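Local coordinates for protein salmonella typhimurium DB7155 bacteriophage DET7 tailspike (Bacteriophage, PDB 2V5I) that serves as the phage's trimeric receptor-binding tailspike, binding and hydrolysing O-antigen on the Salmonella surface, at residues 96-101 with 150-155; 501-506 with 511-516; 544-547 with 551-554. All blocks are in the same frame, centred on the assembly; numbering follows the deposited sequence.

Contact 1 (96-101 with 150-155)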
# COMPACT_ATOMS: atom_id res chain seq x y z
N THR A 96 -9.21 36.51 -19.92
CA THR A 96 -10.01 35.77 -18.95
C THR A 96 -11.05 35.00 -19.81
O THR A 96 -11.94 35.62 -20.41
CB THR A 96 -10.72 36.70 -17.96
OG1 THR A 96 -9.75 37.37 -17.13
CG2 THR A 96 -11.66 35.97 -17.06
N PRO A 97 -10.89 33.69 -19.96
CA PRO A 97 -11.71 32.94 -20.90
C PRO A 97 -13.12 32.63 -20.36
O PRO A 97 -13.37 32.71 -19.15
CB PRO A 97 -10.91 31.62 -21.03
CG PRO A 97 -10.23 31.51 -19.78
CD PRO A 97 -9.93 32.83 -19.25
N TRP A 98 -14.06 32.26 -21.25
CA TRP A 98 -15.33 31.69 -20.86
C TRP A 98 -15.08 30.22 -20.47
O TRP A 98 -14.48 29.46 -21.22
CB TRP A 98 -16.32 31.70 -22.00
CG TRP A 98 -16.74 33.10 -22.38
CD1 TRP A 98 -16.22 33.85 -23.35
CD2 TRP A 98 -17.76 33.86 -21.75
NE1 TRP A 98 -16.87 35.10 -23.40
CE2 TRP A 98 -17.81 35.12 -22.42
CE3 TRP A 98 -18.63 33.64 -20.70
CZ2 TRP A 98 -18.69 36.12 -22.05
CZ3 TRP A 98 -19.52 34.68 -20.33
CH2 TRP A 98 -19.53 35.88 -21.00
N VAL A 99 -15.59 29.84 -19.31
CA VAL A 99 -15.43 28.47 -18.84
C VAL A 99 -16.75 27.86 -18.40
O VAL A 99 -17.68 28.57 -18.03
CB VAL A 99 -14.43 28.41 -17.65
CG1 VAL A 99 -13.10 28.87 -18.09
CG2 VAL A 99 -14.92 29.12 -16.43
N ILE A 100 -16.83 26.52 -18.45
CA ILE A 100 -17.89 25.77 -17.80
C ILE A 100 -17.41 25.20 -16.45
O ILE A 100 -16.20 25.18 -16.16
CB ILE A 100 -18.49 24.65 -18.68
CG1 ILE A 100 -17.41 23.65 -19.08
CG2 ILE A 100 -19.21 25.24 -19.88
CD1 ILE A 100 -17.92 22.33 -19.61
N PHE A 101 -18.39 24.90 -15.59
CA PHE A 101 -18.17 24.49 -14.23
C PHE A 101 -19.18 23.42 -13.84
O PHE A 101 -20.16 23.69 -13.11
CB PHE A 101 -18.22 25.69 -13.29
CG PHE A 101 -17.62 25.47 -11.95
CD1 PHE A 101 -16.25 25.60 -11.76
CD2 PHE A 101 -18.39 25.11 -10.87
CE1 PHE A 101 -15.68 25.43 -10.48
CE2 PHE A 101 -17.81 24.93 -9.59
CZ PHE A 101 -16.47 25.09 -9.42
N LYS A 150 -16.74 28.22 -28.38
CA LYS A 150 -16.20 26.97 -28.93
C LYS A 150 -14.84 27.10 -29.60
O LYS A 150 -14.04 26.16 -29.61
CB LYS A 150 -17.29 26.34 -29.87
CG LYS A 150 -18.56 26.01 -29.10
CD LYS A 150 -19.63 25.14 -29.86
CE LYS A 150 -20.42 25.95 -30.82
NZ LYS A 150 -21.51 25.15 -31.46
N ASP A 151 -14.50 28.28 -30.12
CA ASP A 151 -13.24 28.51 -30.83
C ASP A 151 -12.09 28.96 -29.89
O ASP A 151 -10.94 29.07 -30.33
CB ASP A 151 -13.44 29.58 -31.90
CG ASP A 151 -14.27 29.10 -33.08
OD1 ASP A 151 -14.55 27.88 -33.19
OD2 ASP A 151 -14.64 29.97 -33.90
N GLN A 152 -12.38 29.19 -28.62
CA GLN A 152 -11.34 29.67 -27.66
C GLN A 152 -10.20 28.71 -27.55
O GLN A 152 -10.41 27.51 -27.60
CB GLN A 152 -11.92 29.74 -26.25
CG GLN A 152 -12.94 30.74 -26.05
CD GLN A 152 -13.30 30.81 -24.56
OE1 GLN A 152 -13.21 31.87 -23.95
NE2 GLN A 152 -13.66 29.66 -23.97
N HIS A 153 -9.00 29.23 -27.28
CA HIS A 153 -7.88 28.36 -26.98
C HIS A 153 -6.85 29.10 -26.12
O HIS A 153 -5.71 29.31 -26.52
CB HIS A 153 -7.24 27.78 -28.26
CG HIS A 153 -6.82 28.81 -29.25
ND1 HIS A 153 -7.67 29.27 -30.25
CD2 HIS A 153 -5.66 29.48 -29.41
CE1 HIS A 153 -7.03 30.18 -30.98
NE2 HIS A 153 -5.82 30.34 -30.47
N ILE A 154 -7.30 29.53 -24.96
CA ILE A 154 -6.47 30.35 -24.04
C ILE A 154 -5.59 29.49 -23.10
O ILE A 154 -6.08 28.66 -22.31
CB ILE A 154 -7.33 31.30 -23.18
CG1 ILE A 154 -8.13 32.25 -24.08
CG2 ILE A 154 -6.47 32.09 -22.23
CD1 ILE A 154 -7.27 33.07 -25.03
N ALA A 155 -4.28 29.73 -23.20
CA ALA A 155 -3.35 29.23 -22.19
C ALA A 155 -2.12 30.07 -22.24
O ALA A 155 -1.72 30.53 -23.34
CB ALA A 155 -3.00 27.80 -22.44
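Gln152 holds the backbone of Trp98 with its side-chain amide, a two-bond junction between the short strand 98-99 and the loop after helix 147-150, both in the long excursion that leaves the parallel beta-helix after strand 85-92 and rejoins it at strand 156-161. The carboxamide offers Trp98 a C=O and an N-H side by side, as one residue of an antiparallel neighbour strand does in a hydrogen-bonded pair. Its OE1 accepts from Trp98 N at 2.9 Å, with an N-H...O angle of 156°. Its NE2 donates to Trp98 O, also at 2.9 Å and straighter (172°). Both acceptors are reached in the carbonyl plane on a lone pair, and Trp98 O lies almost exactly in the amide plane of Gln152. Two bonds to one residue fix the rotation of the amide and tell its oxygen end from its nitrogen end. The side chain gets there by placing CG beside its backbone N and then running on extended (chi2 -173°), so that the amide projects clear of the 150-155 backbone.

Carbon atoms also touch Gln152 OE1: Pro97 CA lies 3.6 Å and Pro97 CB 3.7 Å from it. Trp98 CD1, at the edge of the indole, comes to 3.7 Å from Gln152 OE1, near the ring plane; the two side chains cross at about a right angle. Pro97 CB adds a light apolar touch on the side chain of Ile154, whose fit is doubtful because that residue has two conformers.

On its other edge, strand 98-99 pairs antiparallel with strand 121-122, where Pro97 bonds to Ser123 and Val99 to Lys121. Ile154 bonds to Lys198 and Gln129 just before Ala155 joins Gly73 at the start of strand 156-161.

Contact 2 (501-506 with 511-516)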
# COMPACT_ATOMS: atom_id res chain seq x y z
N SER A 501 -33.63 -31.85 1.89
CA SER A 501 -32.75 -31.59 3.02
C SER A 501 -32.54 -32.84 3.90
O SER A 501 -33.53 -33.37 4.45
CB SER A 501 -33.45 -30.49 3.86
OG SER A 501 -32.86 -30.33 5.13
N LEU A 502 -31.29 -33.26 4.06
CA LEU A 502 -30.86 -34.29 5.03
C LEU A 502 -30.38 -33.60 6.31
O LEU A 502 -29.63 -32.63 6.24
CB LEU A 502 -29.73 -35.08 4.42
CG LEU A 502 -29.33 -36.24 5.33
CD1 LEU A 502 -28.96 -37.42 4.56
CD2 LEU A 502 -28.25 -35.80 6.27
N LYS A 503 -30.96 -33.98 7.46
CA LYS A 503 -30.77 -33.24 8.73
C LYS A 503 -30.27 -34.14 9.84
O LYS A 503 -30.81 -35.23 10.05
CB LYS A 503 -32.14 -32.65 9.20
CG LYS A 503 -32.99 -31.98 8.08
CD LYS A 503 -34.37 -31.45 8.54
CE LYS A 503 -35.28 -31.02 7.35
NZ LYS A 503 -35.64 -32.17 6.41
N VAL A 504 -29.30 -33.66 10.58
CA VAL A 504 -28.69 -34.36 11.70
C VAL A 504 -28.91 -33.54 13.00
O VAL A 504 -28.51 -32.39 13.09
CB VAL A 504 -27.17 -34.55 11.45
CG1 VAL A 504 -26.50 -35.19 12.64
CG2 VAL A 504 -26.90 -35.39 10.17
N ASN A 505 -29.57 -34.19 13.97
CA ASN A 505 -29.81 -33.69 15.34
C ASN A 505 -30.89 -32.58 15.46
O ASN A 505 -30.92 -31.86 16.43
CB ASN A 505 -28.53 -33.22 16.05
CG ASN A 505 -28.70 -33.18 17.55
OD1 ASN A 505 -29.30 -34.12 18.12
ND2 ASN A 505 -28.16 -32.14 18.22
N ARG A 506 -31.77 -32.46 14.47
CA ARG A 506 -32.86 -31.48 14.62
C ARG A 506 -33.73 -31.90 15.83
O ARG A 506 -33.96 -33.10 16.08
CB ARG A 506 -33.74 -31.47 13.39
CG ARG A 506 -34.65 -30.22 13.34
CD ARG A 506 -35.68 -30.22 12.22
NE ARG A 506 -36.41 -31.46 12.26
CZ ARG A 506 -37.42 -31.71 13.08
NH1 ARG A 506 -37.94 -30.74 13.83
NH2 ARG A 506 -37.97 -32.90 13.08
N THR A 511 -30.89 -37.97 15.87
CA THR A 511 -31.19 -38.80 14.72
C THR A 511 -30.93 -38.07 13.37
O THR A 511 -30.59 -36.89 13.32
CB THR A 511 -32.61 -39.43 14.83
OG1 THR A 511 -32.71 -40.55 13.93
CG2 THR A 511 -33.70 -38.43 14.55
N THR A 512 -31.13 -38.79 12.28
CA THR A 512 -30.92 -38.31 10.93
C THR A 512 -32.26 -38.37 10.23
O THR A 512 -32.91 -39.41 10.29
CB THR A 512 -29.97 -39.23 10.20
OG1 THR A 512 -28.78 -39.46 11.01
CG2 THR A 512 -29.56 -38.60 8.90
N GLU A 513 -32.69 -37.24 9.67
CA GLU A 513 -33.87 -37.22 8.85
C GLU A 513 -33.42 -37.29 7.40
O GLU A 513 -32.71 -36.40 6.93
CB GLU A 513 -34.67 -35.94 9.10
CG GLU A 513 -35.38 -35.91 10.42
CD GLU A 513 -35.80 -34.52 10.79
OE1 GLU A 513 -36.90 -34.14 10.38
OE2 GLU A 513 -35.00 -33.77 11.43
N ILE A 514 -33.86 -38.35 6.73
CA ILE A 514 -33.34 -38.75 5.41
C ILE A 514 -34.44 -38.56 4.34
O ILE A 514 -35.49 -39.13 4.51
CB ILE A 514 -32.96 -40.24 5.44
CG1 ILE A 514 -31.81 -40.44 6.44
CG2 ILE A 514 -32.55 -40.69 4.08
CD1 ILE A 514 -31.54 -41.91 6.82
N PRO A 515 -34.21 -37.74 3.28
CA PRO A 515 -35.18 -37.64 2.19
C PRO A 515 -35.36 -38.97 1.50
O PRO A 515 -34.38 -39.68 1.23
CB PRO A 515 -34.52 -36.60 1.25
CG PRO A 515 -33.54 -35.84 2.10
CD PRO A 515 -33.05 -36.86 3.09
N ILE A 516 -36.62 -39.34 1.23
CA ILE A 516 -36.95 -40.51 0.45
C ILE A 516 -37.93 -40.12 -0.63
O ILE A 516 -38.54 -39.04 -0.56
CB ILE A 516 -37.54 -41.62 1.35
CG1 ILE A 516 -38.94 -41.27 1.85
CG2 ILE A 516 -36.57 -41.92 2.53
CD1 ILE A 516 -39.58 -42.38 2.69
O HOH W 1 -37.60 -33.82 7.79
O HOH W 2 -32.56 -34.54 12.49
O HOH W 3 -32.54 -35.36 15.34
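Arg506 forms a salt bridge to Glu513, gripping the carboxylate side-on with NE and NH2. Arg506 NE meets Glu513 OE2 at 2.8 Å, on the syn lone pair of that oxygen, and Arg506 NH2 reaches Glu513 OE1 at 3.2 Å from above the carboxylate plane. The two flat groups are turned 63° apart, a skewed pairing. The Arg506 chain starts extended and bends at chi3 (51°), which swings NE round to the acid. Lys503, on the same face as Glu513, crosses that side chain at a slant, its CD touching OE2. Its ammonium is linked to the carboxylate through a water, 2.9 Å from Lys503 NZ and 2.7 Å from Glu513 OE1, and also bonds to Ser501 O. On the face of Val504, Leu502 CD2 meets Thr512 CG2 at 4.1 Å.

These side chains stand on a beta hairpin, the last two strands of a five-stranded antiparallel sheet in the intertwined C-terminal domain. Lys503 and Glu513 form the hydrogen-bonded pair (Lys503 N to Glu513 O 3.0 Å, Glu513 N to Lys503 O 2.8 Å), and Val504 with Thr512 the non-hydrogen-bonded one. Asn505 N donates to Thr511 O at 3.0 Å, and the Asn505 side chain bonds to Lys510, Asp508 and Ala485.

A second subunit completes the charged cluster: its Asp528 forms a salt bridge with Lys503 NZ, its Leu527 N bonds to Glu513 OE1 and its Glu524 O accepts from Arg506 NH2. Residues 513-515 pair antiparallel with a strand of that subunit, and Thr512 OG1 bonds to its Pro515 O.

Contact 3 (544-547 with 551-554)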
# COMPACT_ATOMS: atom_id res chain seq x y z
N LEU A 544 -34.09 -49.43 -3.29
CA LEU A 544 -33.51 -49.69 -4.60
C LEU A 544 -31.99 -49.72 -4.45
O LEU A 544 -31.39 -48.75 -4.01
CB LEU A 544 -33.91 -48.58 -5.58
CG LEU A 544 -33.28 -48.65 -6.99
CD1 LEU A 544 -33.64 -49.93 -7.71
CD2 LEU A 544 -33.75 -47.42 -7.78
N ILE A 545 -31.38 -50.88 -4.74
CA ILE A 545 -29.99 -51.12 -4.42
C ILE A 545 -29.25 -51.56 -5.70
O ILE A 545 -29.74 -52.42 -6.42
CB ILE A 545 -29.86 -52.23 -3.37
CG1 ILE A 545 -30.41 -51.71 -2.05
CG2 ILE A 545 -28.40 -52.69 -3.22
CD1 ILE A 545 -30.58 -52.69 -0.98
N ARG A 546 -28.08 -50.99 -5.93
CA ARG A 546 -27.20 -51.50 -6.95
C ARG A 546 -26.19 -52.43 -6.28
O ARG A 546 -25.46 -51.99 -5.40
CB ARG A 546 -26.53 -50.41 -7.71
CG ARG A 546 -25.81 -50.96 -8.97
CD ARG A 546 -25.21 -49.91 -9.86
NE ARG A 546 -24.58 -50.56 -11.04
CZ ARG A 546 -23.57 -50.06 -11.74
NH1 ARG A 546 -23.06 -48.87 -11.48
NH2 ARG A 546 -23.08 -50.77 -12.76
N LEU A 547 -26.23 -53.69 -6.64
CA LEU A 547 -25.44 -54.78 -6.03
C LEU A 547 -24.01 -54.81 -6.51
O LEU A 547 -23.68 -54.21 -7.53
CB LEU A 547 -26.09 -56.11 -6.39
CG LEU A 547 -27.51 -56.33 -5.82
CD1 LEU A 547 -28.24 -57.52 -6.49
CD2 LEU A 547 -27.53 -56.46 -4.35
N SER A 551 -25.87 -55.16 -11.07
CA SER A 551 -27.31 -55.24 -11.36
C SER A 551 -28.07 -54.51 -10.24
O SER A 551 -27.49 -54.17 -9.21
CB SER A 551 -27.76 -56.69 -11.47
OG SER A 551 -27.74 -57.32 -10.22
N LYS A 552 -29.34 -54.21 -10.47
CA LYS A 552 -30.17 -53.50 -9.51
C LYS A 552 -31.27 -54.39 -9.01
O LYS A 552 -31.84 -55.25 -9.76
CB LYS A 552 -30.73 -52.24 -10.20
CG LYS A 552 -29.62 -51.28 -10.56
CD LYS A 552 -30.10 -50.02 -11.23
CE LYS A 552 -28.91 -49.18 -11.72
NZ LYS A 552 -29.34 -47.95 -12.39
N THR A 553 -31.63 -54.22 -7.75
CA THR A 553 -32.67 -54.97 -7.14
C THR A 553 -33.49 -54.08 -6.21
O THR A 553 -33.01 -53.01 -5.78
CB THR A 553 -32.08 -56.21 -6.42
OG1 THR A 553 -33.11 -57.14 -6.13
CG2 THR A 553 -31.38 -55.85 -5.11
N ARG A 554 -34.71 -54.53 -5.88
CA ARG A 554 -35.63 -53.84 -5.01
C ARG A 554 -35.98 -54.74 -3.84
O ARG A 554 -36.36 -55.92 -4.03
CB ARG A 554 -36.92 -53.47 -5.77
CG ARG A 554 -36.69 -52.48 -6.89
CD ARG A 554 -37.87 -52.39 -7.88
NE ARG A 554 -37.49 -51.54 -9.01
CZ ARG A 554 -37.54 -50.21 -9.02
NH1 ARG A 554 -37.99 -49.53 -7.97
NH2 ARG A 554 -37.14 -49.56 -10.12
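Leu547 reaches across the turn end of a beta hairpin onto Ser551 and Thr553. Its CB lies 3.7 Å from Ser551 O, the carbonyl that also accepts from Leu547 N at 2.9 Å. With CG set beside the backbone N (chi1 -64°), the chain heads over the partner strand, and CG comes 4.0 Å from Thr553 CG2. At the tip, CD1 fits between two groups, 3.8 Å from Ser551 OG and 3.8 Å from Thr553 CG2. With OG1 anti to the backbone N (chi1 -164°), Thr553 CG2 falls between that N and the carbonyl carbon, facing Leu547. Ser551 OG has its polar partner in Asp549.

Behind Leu547 the strands are in antiparallel register, with Ile545 and Thr553 as the hydrogen-bonded pair (Ile545 N to Thr553 O 2.9 Å). The other face carries long basic side chains. Leu544 CD1 sits 4.1 Å above the centre of the Arg554 guanidinium, an aliphatic cover for one face of the cation. Arg546 CG and Lys552 CG touch at 4.1 Å, but their charged ends diverge, Arg546 NE to Gly550 O and Lys552 NZ to Val526 O and Asp523 O, while Arg554 forms a salt bridge with Asp523 and bonds to Leu521 O.

Strand 540-546 is the middle strand of the three-stranded antiparallel sheet at the chain's C-terminal end, between 552-556 and 531-537, where Ile545 packs on Met532; Leu547 also meets Leu536 of the third subunit.

Overall arrangement
The three contacts follow one another along the chain and along the spike. Contact 1, in an excursion from the beta-helix, lies on the other side of the chain's centre from the C-terminal pair: its centre is about 75 Å from that of contact 2 and 86 Å from that of contact 3. Contacts 2 and 3 have centres about 23 Å apart and nearest atoms about 10 Å apart, without touching. Residues 521-528 connect them between subunits: Leu527 gives its N to Glu513 of a neighbouring chain and its O to Arg546 of its own. A bound sodium ion lies about 11 Å from the side chain of Ile545 in contact 3.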